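Polymerase nucleotidyl transferase domain-containing protein (Archaeoglobus fulgidus, PDB 1YLQ) is a putative nucleotidyltransferase that probably transfers nucleoside monophosphate groups from nucleotides to an acceptor. Local coordinates at residues 28-32 with 33-37; 40-44 with 45-49; 58-61 with 62-66; 77-80 with 81-85. One frame throughout, in Å; residues are numbered along the deposited sequence.

The four contacts follow one another along the chain without overlap, all within the nucleotidyltransferase domain. Contact 1 is the exposed loop between helix 25-28 and strand 38-43. Contact 2 starts on that strand and turns toward helix 50-63, whose end forms contact 3. Contact 4 lies on helix 76-83. The centres of contacts 1 and 2 are about 24 Å apart, on opposite sides of the chain's centre. Contact 2 touches two others: its I42 packs on I60 of contact 3, and A41 and V43 pack on W79 of contact 4. Strand 38-43 therefore has helices 50-63 and 76-83 against it. Contact 1 lies at the surface, its nearest atoms about 5 Å from contact 4 without touching it.

Contact 1 of 4, residues 28-32 with 33-37; sequences EGDYS and IGLSD. With SO4 (sulfate ion), chain C.
The hydrogen bond between residues 28-32 and 33-37 runs from I33 to D30. I33 N donates to D30 OD1 at 2.7 Å. The bond is moderately bent, 148° at the hydrogen, and the donor lies above the carboxylate plane. CG of D30 is anti to the backbone N (chi1 156°), which turns the carboxylate back over the start of residues 33-37. The placing of D30 OD2 against I33 is doubtful.

Packing is supplied mainly by L35. Its CD1 lies 3.4 Å from the backbone O of D30 and 3.7 Å from OE2 of E28. The polar partner of E28 OE2 is G24 N; L35 only packs against it.

A sulfate ion, probably from the crystallisation liquor, takes a bond from S36 N to its O2 at 2.7 Å. D37 OD2 is bonded to M4 N of the second subunit.

As in relatives, the loop probably joins the Gly-Ser of the nucleotidyltransferase signature, G24 and S25, to the first Asp of its Asp-X-Asp part, D37. The chemistry suggests a turn held by a side-chain carboxylate, uncertain in detail, next to a backbone N-H that can hold an anion.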
loop_
_atom_site.group_PDB
_atom_site.type_symbol
_atom_site.label_atom_id
_atom_site.label_comp_id
_atom_site.label_asym_id
_atom_site.label_seq_id
_atom_site.Cartn_x
_atom_site.Cartn_y
_atom_site.Cartn_z
ATOM N N GLU A 28 -7.671 5.246 -5.055
ATOM C CA GLU A 28 -8.803 5.484 -5.978
ATOM C C GLU A 28 -10.174 5.013 -5.471
ATOM O O GLU A 28 -11.198 5.444 -6.004
ATOM C CB GLU A 28 -8.524 4.902 -7.388
ATOM C CG GLU A 28 -7.285 5.531 -8.114
ATOM C CD GLU A 28 -6.997 4.951 -9.490
ATOM O OE1 GLU A 28 -7.781 5.149 -10.431
ATOM O OE2 GLU A 28 -5.943 4.310 -9.653
ATOM N N GLY A 29 -10.198 4.088 -4.509
ATOM C CA GLY A 29 -11.477 3.551 -3.982
ATOM C C GLY A 29 -12.097 2.292 -4.605
ATOM O O GLY A 29 -12.993 1.677 -4.007
ATOM N N ASP A 30 -11.692 1.949 -5.827
ATOM C CA ASP A 30 -11.902 0.620 -6.436
ATOM C C ASP A 30 -10.655 -0.071 -5.954
ATOM O O ASP A 30 -9.620 0.088 -6.582
ATOM C CB ASP A 30 -11.841 0.789 -7.967
ATOM C CG ASP A 30 -11.446 -0.513 -8.719
ATOM O OD1 ASP A 30 -11.014 -1.531 -8.092
ATOM O OD2 ASP A 30 -11.540 -0.477 -9.978
ATOM N N TYR A 31 -10.676 -0.862 -4.879
ATOM C CA TYR A 31 -11.257 -2.214 -4.658
ATOM C C TYR A 31 -11.972 -3.206 -5.570
ATOM O O TYR A 31 -11.622 -4.376 -5.468
ATOM C CB TYR A 31 -11.719 -2.357 -3.194
ATOM C CG TYR A 31 -10.938 -1.431 -2.300
ATOM C CD1 TYR A 31 -9.580 -1.662 -2.006
ATOM C CD2 TYR A 31 -11.544 -0.286 -1.780
ATOM C CE1 TYR A 31 -8.870 -0.785 -1.186
ATOM C CE2 TYR A 31 -10.833 0.600 -0.969
ATOM C CZ TYR A 31 -9.515 0.351 -0.682
ATOM O OH TYR A 31 -8.869 1.248 0.118
ATOM N N SER A 32 -12.924 -2.839 -6.428
ATOM C CA SER A 32 -13.641 -3.916 -7.144
ATOM C C SER A 32 -13.464 -4.067 -8.681
ATOM O O SER A 32 -14.306 -4.668 -9.356
ATOM C CB SER A 32 -15.110 -3.968 -6.704
ATOM O OG SER A 32 -15.109 -4.237 -5.200
ATOM N N ILE A 33 -12.350 -3.545 -9.204
ATOM C CA ILE A 33 -11.977 -3.644 -10.633
ATOM C C ILE A 33 -10.523 -4.162 -10.826
ATOM O O ILE A 33 -9.883 -4.043 -11.930
ATOM C CB ILE A 33 -12.217 -2.277 -11.383
ATOM C CG1 ILE A 33 -13.693 -2.128 -11.824
ATOM C CG2 ILE A 33 -11.224 -2.060 -12.556
ATOM C CD1 ILE A 33 -14.628 -1.558 -10.738
ATOM N N GLY A 34 -10.013 -4.931 -9.643
ATOM C CA GLY A 34 -8.643 -5.470 -9.947
ATOM C C GLY A 34 -7.527 -4.480 -10.294
ATOM O O GLY A 34 -6.547 -4.851 -10.931
ATOM N N LEU A 35 -7.651 -3.239 -9.838
ATOM C CA LEU A 35 -6.521 -2.294 -9.909
ATOM C C LEU A 35 -5.397 -2.841 -9.030
ATOM O O LEU A 35 -5.672 -3.601 -8.097
ATOM C CB LEU A 35 -6.932 -0.942 -9.359
ATOM C CG LEU A 35 -8.044 -0.104 -9.982
ATOM C CD1 LEU A 35 -7.980 1.286 -9.292
ATOM C CD2 LEU A 35 -7.845 0.001 -11.481
ATOM N N SER A 36 -4.154 -2.473 -9.320
ATOM C CA SER A 36 -3.067 -2.742 -8.380
ATOM C C SER A 36 -3.288 -2.054 -7.002
ATOM O O SER A 36 -3.887 -0.991 -6.951
ATOM C CB SER A 36 -1.738 -2.310 -8.979
ATOM O OG SER A 36 -0.740 -2.381 -7.969
ATOM N N ASP A 37 -2.776 -2.634 -5.914
ATOM C CA ASP A 37 -2.953 -2.067 -4.553
ATOM C C ASP A 37 -2.441 -0.621 -4.463
ATOM O O ASP A 37 -3.167 0.277 -4.026
ATOM C CB ASP A 37 -2.255 -2.909 -3.486
ATOM C CG ASP A 37 -2.851 -4.353 -3.348
ATOM O OD1 ASP A 37 -3.993 -4.606 -3.744
ATOM O OD2 ASP A 37 -2.142 -5.240 -2.846
HETATM S S SO4 C . -3.446 -0.940 -12.560
HETATM O O1 SO4 C . -2.304 -1.758 -12.938
HETATM O O2 SO4 C . -3.481 -0.550 -11.157
HETATM O O3 SO4 C . -3.447 0.345 -13.256
HETATM O O4 SO4 C . -4.632 -1.742 -12.881
#

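Contact 2 of 4, residues 40-44 with 45-49; sequences VAIVS and DVFED
S44 meets V46 and F47 through two hydrogen bonds. V46 N donates to S44 OG at 3.0 Å, with 154° at the hydrogen. This is an ST turn. It forms because OG is anti to the S44 backbone N (chi1 168°), which carries the hydroxyl forward along the chain. F47 N donates to S44 O at 3.2 Å, closing a turn of the 3-10 segment 45-48. S44 OG is also bonded to D17 OD1. The hydroxyl probably gives its proton to that carboxylate while it accepts from V46. The buried side chain thus has partners for both roles. D45 OD1 is bonded to K76 N.

Packing follows from the same turn. CG2 of V46 comes to 3.4 Å from S44 OG. The F47 ring folds back against the end of the strand. Its CE2 lies 3.5 Å from the backbone O of I42 and 4.1 Å from I42 CG2. CD2 of the ring is 4.0 Å from S44 CB. V43 N lies at the ring edge, near the ring plane.

Around this turn, F47 meets the F56 ring of helix 50-63 with the planes at about 45°, and it also touches I73 of strand 69-74. I42 packs on F56 too. D49 is the N-cap of helix 50-63, with its OD1 bonded to N51 N. The contact therefore carries the chain from strand 38-43, in the middle of the sheet, into the helix packed on it.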
loop_
_atom_site.group_PDB
_atom_site.type_symbol
_atom_site.label_atom_id
_atom_site.label_comp_id
_atom_site.label_asym_id
_atom_site.label_seq_id
_atom_site.Cartn_x
_atom_site.Cartn_y
_atom_site.Cartn_z
ATOM N N VAL A 40 2.603 3.282 -8.502
ATOM C CA VAL A 40 3.598 4.336 -8.242
ATOM C C VAL A 40 4.125 4.812 -9.582
ATOM O O VAL A 40 4.844 4.090 -10.272
ATOM C CB VAL A 40 4.775 3.812 -7.441
ATOM C CG1 VAL A 40 5.687 4.988 -6.998
ATOM C CG2 VAL A 40 4.317 3.070 -6.182
ATOM N N ALA A 41 3.779 6.027 -9.963
ATOM C CA ALA A 41 4.335 6.584 -11.211
ATOM C C ALA A 41 5.528 7.467 -10.817
ATOM O O ALA A 41 5.408 8.335 -9.951
ATOM C CB ALA A 41 3.289 7.347 -11.951
ATOM N N ILE A 42 6.690 7.185 -11.399
ATOM C CA ILE A 42 7.884 7.964 -11.166
ATOM C C ILE A 42 8.229 8.655 -12.485
ATOM O O ILE A 42 8.501 8.000 -13.484
ATOM C CB ILE A 42 9.015 7.064 -10.645
ATOM C CG1 ILE A 42 8.501 6.285 -9.405
ATOM C CG2 ILE A 42 10.358 7.948 -10.359
ATOM C CD1 ILE A 42 9.438 5.283 -8.867
ATOM N N VAL A 43 8.186 9.986 -12.499
ATOM C CA VAL A 43 8.005 10.722 -13.730
ATOM C C VAL A 43 9.130 11.742 -13.887
ATOM O O VAL A 43 9.334 12.586 -13.020
ATOM C CB VAL A 43 6.655 11.493 -13.717
ATOM C CG1 VAL A 43 6.489 12.332 -14.980
ATOM C CG2 VAL A 43 5.429 10.501 -13.480
ATOM N N SER A 44 9.848 11.665 -15.014
ATOM C CA SER A 44 10.909 12.664 -15.298
ATOM C C SER A 44 11.226 12.546 -16.765
ATOM O O SER A 44 11.184 11.438 -17.307
ATOM C CB SER A 44 12.180 12.312 -14.504
ATOM O OG SER A 44 13.267 13.100 -14.974
ATOM N N ASP A 45 11.619 13.646 -17.410
ATOM C CA ASP A 45 12.060 13.514 -18.811
ATOM C C ASP A 45 13.457 12.902 -18.927
ATOM O O ASP A 45 13.913 12.557 -20.019
ATOM C CB ASP A 45 11.960 14.839 -19.564
ATOM C CG ASP A 45 10.537 15.152 -19.975
ATOM O OD1 ASP A 45 9.636 14.248 -19.958
ATOM O OD2 ASP A 45 10.310 16.298 -20.370
ATOM N N VAL A 46 14.126 12.704 -17.811
ATOM C CA VAL A 46 15.333 11.840 -17.856
ATOM C C VAL A 46 15.011 10.436 -18.458
ATOM O O VAL A 46 15.830 9.815 -19.096
ATOM C CB VAL A 46 15.976 11.719 -16.445
ATOM C CG1 VAL A 46 17.161 10.792 -16.444
ATOM C CG2 VAL A 46 16.475 13.132 -15.978
ATOM N N PHE A 47 13.799 9.957 -18.279
ATOM C CA PHE A 47 13.414 8.635 -18.771
ATOM C C PHE A 47 13.121 8.610 -20.274
ATOM O O PHE A 47 12.741 7.551 -20.831
ATOM C CB PHE A 47 12.233 8.117 -17.956
ATOM C CG PHE A 47 12.559 7.932 -16.478
ATOM C CD1 PHE A 47 13.697 7.227 -16.091
ATOM C CD2 PHE A 47 11.692 8.414 -15.488
ATOM C CE1 PHE A 47 14.005 7.038 -14.744
ATOM C CE2 PHE A 47 11.965 8.201 -14.124
ATOM C CZ PHE A 47 13.127 7.545 -13.754
ATOM N N GLU A 48 13.323 9.762 -20.933
ATOM C CA GLU A 48 13.315 9.787 -22.393
ATOM C C GLU A 48 14.460 8.886 -22.916
ATOM O O GLU A 48 14.419 8.414 -24.015
ATOM C CB GLU A 48 13.458 11.204 -22.944
ATOM C CG GLU A 48 12.196 11.998 -22.902
ATOM C CD GLU A 48 12.429 13.478 -23.229
ATOM O OE1 GLU A 48 13.611 13.897 -23.313
ATOM O OE2 GLU A 48 11.441 14.205 -23.410
ATOM N N ASP A 49 15.463 8.647 -22.093
ATOM C CA ASP A 49 16.551 7.752 -22.465
ATOM C C ASP A 49 16.174 6.370 -21.949
ATOM O O ASP A 49 16.126 6.153 -20.729
ATOM C CB ASP A 49 17.871 8.246 -21.850
ATOM C CG ASP A 49 19.018 7.295 -22.086
ATOM O OD1 ASP A 49 18.789 6.131 -22.378
ATOM O OD2 ASP A 49 20.167 7.696 -21.965
#

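Contact 3 of 4, residues 58-61 with 62-66; sequences GKIT and KKFFD
I60 and F64 are brought together by their first torsions. In I60, CG1 stands anti to the backbone N (chi1 -160°) and leans toward the helix end. In F64, CG is anti to the carbonyl carbon (chi1 -62°), which swings the ring back along the chain. CG1 of I60 then rests 3.8 Å from F64 CD2. The ring turns an edge to the backbone of I60, with CD2 only 3.1 Å from I60 O. K63 lends its aliphatic part to the same ring: its CG lies 3.6 Å above one face, toward the rim.

The backbone shows the last turns of an alpha helix. K62 N donates to G58 O at 3.1 Å, and K63 N to K59 O at 3.2 Å. F64 N donates to I60 O at 3.0 Å, but this bond is more bent, 139° at the hydrogen. F64 is the first residue to leave helical angles, so the bond marks the end of the helix. I60 O thus meets both the N-H and the ring edge of F64.

T61 OG1 is bonded back to F57 O, and K59 NZ forms a salt bridge with E55. The contact closes the helix of the beta-alpha-beta unit 38-43, 50-63, 69-74. The end of helix 50-63 rests on F71 of strand 69-74 through I60 and T61, and against E6, I7 and I10 of helix 3-14 through F64.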
loop_
_atom_site.group_PDB
_atom_site.type_symbol
_atom_site.label_atom_id
_atom_site.label_comp_id
_atom_site.label_asym_id
_atom_site.label_seq_id
_atom_site.Cartn_x
_atom_site.Cartn_y
_atom_site.Cartn_z
ATOM N N GLY A 58 15.025 -1.584 -13.146
ATOM C CA GLY A 58 15.655 -2.773 -12.617
ATOM C C GLY A 58 16.018 -2.591 -11.141
ATOM O O GLY A 58 15.754 -3.463 -10.304
ATOM N N LYS A 59 16.620 -1.445 -10.836
ATOM C CA LYS A 59 16.969 -1.059 -9.449
ATOM C C LYS A 59 15.751 -1.076 -8.504
ATOM O O LYS A 59 15.785 -1.696 -7.431
ATOM C CB LYS A 59 17.542 0.363 -9.437
ATOM C CG LYS A 59 18.812 0.511 -8.622
ATOM C CD LYS A 59 18.978 1.926 -8.109
ATOM C CE LYS A 59 19.160 2.937 -9.221
ATOM N NZ LYS A 59 20.618 3.215 -9.555
ATOM N N ILE A 60 14.687 -0.370 -8.882
ATOM C CA ILE A 60 13.568 -0.194 -7.970
ATOM C C ILE A 60 12.768 -1.484 -7.756
ATOM O O ILE A 60 12.348 -1.774 -6.614
ATOM C CB ILE A 60 12.685 1.048 -8.319
ATOM C CG1 ILE A 60 11.861 1.474 -7.084
ATOM C CG2 ILE A 60 11.759 0.774 -9.469
ATOM C CD1 ILE A 60 12.079 2.942 -6.659
ATOM N N THR A 61 12.575 -2.275 -8.817
ATOM C CA THR A 61 11.833 -3.555 -8.672
ATOM C C THR A 61 12.595 -4.654 -7.922
ATOM O O THR A 61 11.977 -5.459 -7.202
ATOM C CB THR A 61 11.328 -4.159 -10.015
ATOM O OG1 THR A 61 12.408 -4.261 -10.949
ATOM C CG2 THR A 61 10.173 -3.295 -10.605
ATOM N N LYS A 62 13.917 -4.697 -8.092
ATOM C CA LYS A 62 14.761 -5.611 -7.313
ATOM C C LYS A 62 14.677 -5.266 -5.814
ATOM O O LYS A 62 14.616 -6.142 -4.973
ATOM C CB LYS A 62 16.210 -5.577 -7.813
ATOM C CG LYS A 62 17.241 -6.161 -6.867
ATOM C CD LYS A 62 18.656 -5.782 -7.278
ATOM C CE LYS A 62 19.658 -6.101 -6.178
ATOM N NZ LYS A 62 21.062 -5.773 -6.584
ATOM N N LYS A 63 14.670 -3.977 -5.496
ATOM C CA LYS A 63 14.522 -3.533 -4.115
ATOM C C LYS A 63 13.149 -3.937 -3.547
ATOM O O LYS A 63 13.031 -4.352 -2.391
ATOM C CB LYS A 63 14.738 -2.005 -4.040
ATOM C CG LYS A 63 14.662 -1.413 -2.628
ATOM C CD LYS A 63 15.663 -2.037 -1.655
ATOM C CE LYS A 63 15.283 -1.735 -0.194
ATOM N NZ LYS A 63 15.696 -2.824 0.704
ATOM N N PHE A 64 12.116 -3.827 -4.377
ATOM C CA PHE A 64 10.730 -4.056 -3.938
ATOM C C PHE A 64 10.100 -5.323 -4.554
ATOM O O PHE A 64 8.973 -5.326 -5.039
ATOM C CB PHE A 64 9.905 -2.783 -4.161
ATOM C CG PHE A 64 10.408 -1.640 -3.376
ATOM C CD1 PHE A 64 10.175 -1.571 -1.997
ATOM C CD2 PHE A 64 11.155 -0.663 -3.984
ATOM C CE1 PHE A 64 10.672 -0.505 -1.259
ATOM C CE2 PHE A 64 11.667 0.398 -3.277
ATOM C CZ PHE A 64 11.429 0.489 -1.901
ATOM N N PHE A 65 10.870 -6.397 -4.515
ATOM C CA PHE A 65 10.488 -7.685 -5.056
ATOM C C PHE A 65 9.152 -8.135 -4.444
ATOM O O PHE A 65 8.957 -8.035 -3.225
ATOM C CB PHE A 65 11.621 -8.677 -4.723
ATOM C CG PHE A 65 11.383 -10.094 -5.203
ATOM C CD1 PHE A 65 11.143 -10.369 -6.560
ATOM C CD2 PHE A 65 11.452 -11.159 -4.305
ATOM C CE1 PHE A 65 10.938 -11.695 -7.006
ATOM C CE2 PHE A 65 11.255 -12.480 -4.736
ATOM C CZ PHE A 65 11.000 -12.746 -6.089
ATOM N N ASP A 66 8.227 -8.587 -5.295
ATOM C CA ASP A 66 7.012 -9.281 -4.831
ATOM C C ASP A 66 6.275 -8.460 -3.753
ATOM O O ASP A 66 5.858 -8.982 -2.718
ATOM C CB ASP A 66 7.390 -10.688 -4.327
ATOM C CG ASP A 66 6.187 -11.508 -3.856
ATOM O OD1 ASP A 66 5.279 -11.784 -4.671
ATOM O OD2 ASP A 66 6.159 -11.890 -2.663
#

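Contact 4 of 4, residues 77-80 with 81-85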
loop_
_atom_site.group_PDB
_atom_site.type_symbol
_atom_site.label_atom_id
_atom_site.label_comp_id
_atom_site.label_asym_id
_atom_site.label_seq_id
_atom_site.Cartn_x
_atom_site.Cartn_y
_atom_site.Cartn_z
ATOM N N LYS A 77 5.321 13.366 -20.908
ATOM C CA LYS A 77 4.308 13.065 -21.896
ATOM C C LYS A 77 3.554 11.777 -21.595
ATOM O O LYS A 77 2.308 11.699 -21.757
ATOM C CB LYS A 77 5.022 12.960 -23.247
ATOM C CG LYS A 77 4.201 12.642 -24.445
ATOM C CD LYS A 77 4.962 13.008 -25.758
ATOM C CE LYS A 77 4.445 12.222 -26.976
ATOM N NZ LYS A 77 5.374 12.452 -28.153
ATOM N N GLU A 78 4.299 10.760 -21.169
ATOM C CA GLU A 78 3.709 9.450 -20.804
ATOM C C GLU A 78 2.780 9.543 -19.594
ATOM O O GLU A 78 1.696 8.953 -19.565
ATOM C CB GLU A 78 4.850 8.406 -20.559
ATOM C CG GLU A 78 5.425 7.895 -21.896
ATOM C CD GLU A 78 6.695 7.110 -21.692
ATOM O OE1 GLU A 78 7.213 7.025 -20.542
ATOM O OE2 GLU A 78 7.182 6.587 -22.688
ATOM N N TRP A 79 3.194 10.302 -18.595
ATOM C CA TRP A 79 2.361 10.548 -17.434
ATOM C C TRP A 79 1.062 11.363 -17.815
ATOM O O TRP A 79 -0.035 11.009 -17.407
ATOM C CB TRP A 79 3.174 11.275 -16.342
ATOM C CG TRP A 79 2.354 11.705 -15.122
ATOM C CD1 TRP A 79 2.212 12.994 -14.640
ATOM C CD2 TRP A 79 1.513 10.868 -14.297
ATOM N NE1 TRP A 79 1.392 12.986 -13.521
ATOM C CE2 TRP A 79 0.929 11.707 -13.304
ATOM C CE3 TRP A 79 1.235 9.486 -14.261
ATOM C CZ2 TRP A 79 0.076 11.210 -12.296
ATOM C CZ3 TRP A 79 0.362 8.997 -13.268
ATOM C CH2 TRP A 79 -0.210 9.868 -12.291
ATOM N N LYS A 80 1.193 12.418 -18.624
ATOM C CA LYS A 80 0.026 13.116 -19.191
ATOM C C LYS A 80 -0.963 12.078 -19.798
ATOM O O LYS A 80 -2.160 12.039 -19.441
ATOM C CB LYS A 80 0.470 14.188 -20.224
ATOM C CG LYS A 80 -0.662 15.164 -20.609
ATOM C CD LYS A 80 -0.162 16.270 -21.490
ATOM C CE LYS A 80 -1.280 17.253 -21.803
ATOM N NZ LYS A 80 -0.818 18.352 -22.708
ATOM N N MET A 81 -0.460 11.187 -20.646
ATOM C CA MET A 81 -1.331 10.170 -21.190
ATOM C C MET A 81 -1.952 9.292 -20.111
ATOM O O MET A 81 -3.139 9.042 -20.177
ATOM C CB MET A 81 -0.655 9.340 -22.302
ATOM C CG MET A 81 -1.662 8.352 -22.993
ATOM S SD MET A 81 -1.057 7.526 -24.481
ATOM C CE MET A 81 0.171 6.411 -23.895
ATOM N N SER A 82 -1.163 8.802 -19.143
ATOM C CA SER A 82 -1.642 7.859 -18.113
ATOM C C SER A 82 -2.820 8.435 -17.338
ATOM O O SER A 82 -3.819 7.730 -17.054
ATOM C CB SER A 82 -0.506 7.495 -17.139
ATOM O OG SER A 82 0.545 6.892 -17.856
ATOM N N LYS A 83 -2.723 9.726 -17.041
ATOM C CA LYS A 83 -3.755 10.443 -16.273
ATOM C C LYS A 83 -5.134 10.414 -16.867
ATOM O O LYS A 83 -6.079 10.555 -16.119
ATOM C CB LYS A 83 -3.380 11.905 -16.009
ATOM C CG LYS A 83 -2.210 12.040 -15.016
ATOM C CD LYS A 83 -2.032 13.504 -14.619
ATOM C CE LYS A 83 -1.133 14.261 -15.579
ATOM N NZ LYS A 83 -0.817 15.639 -15.052
ATOM N N ARG A 84 -5.239 10.285 -18.196
ATOM C CA ARG A 84 -6.515 10.065 -18.892
ATOM C C ARG A 84 -7.325 8.843 -18.367
ATOM O O ARG A 84 -8.520 8.769 -18.576
ATOM C CB ARG A 84 -6.265 9.853 -20.387
ATOM C CG ARG A 84 -5.498 10.981 -21.104
ATOM C CD ARG A 84 -5.547 10.760 -22.601
ATOM N NE ARG A 84 -6.840 11.229 -23.071
ATOM C CZ ARG A 84 -7.029 12.150 -23.993
ATOM N NH1 ARG A 84 -6.006 12.692 -24.631
ATOM N NH2 ARG A 84 -8.262 12.495 -24.314
ATOM N N PHE A 85 -6.639 7.889 -17.740
ATOM C CA PHE A 85 -7.215 6.640 -17.245
ATOM C C PHE A 85 -7.135 6.503 -15.723
ATOM O O PHE A 85 -7.400 5.422 -15.181
ATOM C CB PHE A 85 -6.529 5.462 -17.956
ATOM C CG PHE A 85 -6.634 5.561 -19.480
ATOM C CD1 PHE A 85 -7.854 5.346 -20.106
ATOM C CD2 PHE A 85 -5.552 5.960 -20.262
ATOM C CE1 PHE A 85 -7.988 5.456 -21.495
ATOM C CE2 PHE A 85 -5.691 6.087 -21.655
ATOM C CZ PHE A 85 -6.889 5.846 -22.262
HETATM O O HOH W 1 0.451 15.764 -12.709
#
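W79 and K83 lie one turn apart near the end of helix 76-83, and they form a CH-pi contact. CG of K83 sits over a face of the indole, 3.7 Å from the centroid of the six-membered ring. It is 19° off the ring normal. The two side chains run at about a right angle to each other, with the methylenes of K83 laid over one face of the indole. K83 CE reaches 3.5 Å from W79 NE1. A bend at chi3 (-87°) keeps the amine beside the indole. One water joins the two ends: it accepts from W79 NE1 at 3.0 Å, in the ring plane, and from K83 NZ at 2.7 Å.

S82 grips the turn before. Its OG donates to E78 O at 2.9 Å from above the carbonyl plane, and S82 N donates to the same oxygen at 2.9 Å. E78 O thus takes two bonds. K83 N bonds to W79 O at 3.0 Å, as in any helix. E78 OE1 forms a salt bridge with K53 and is bonded to T75 N.

The indole itself is buried, stacked on Y21 and edge-to-face with Y89. This is an amphipathic helix packed on a sheet: W79 faces strand 38-43, and K83 lies over its indole.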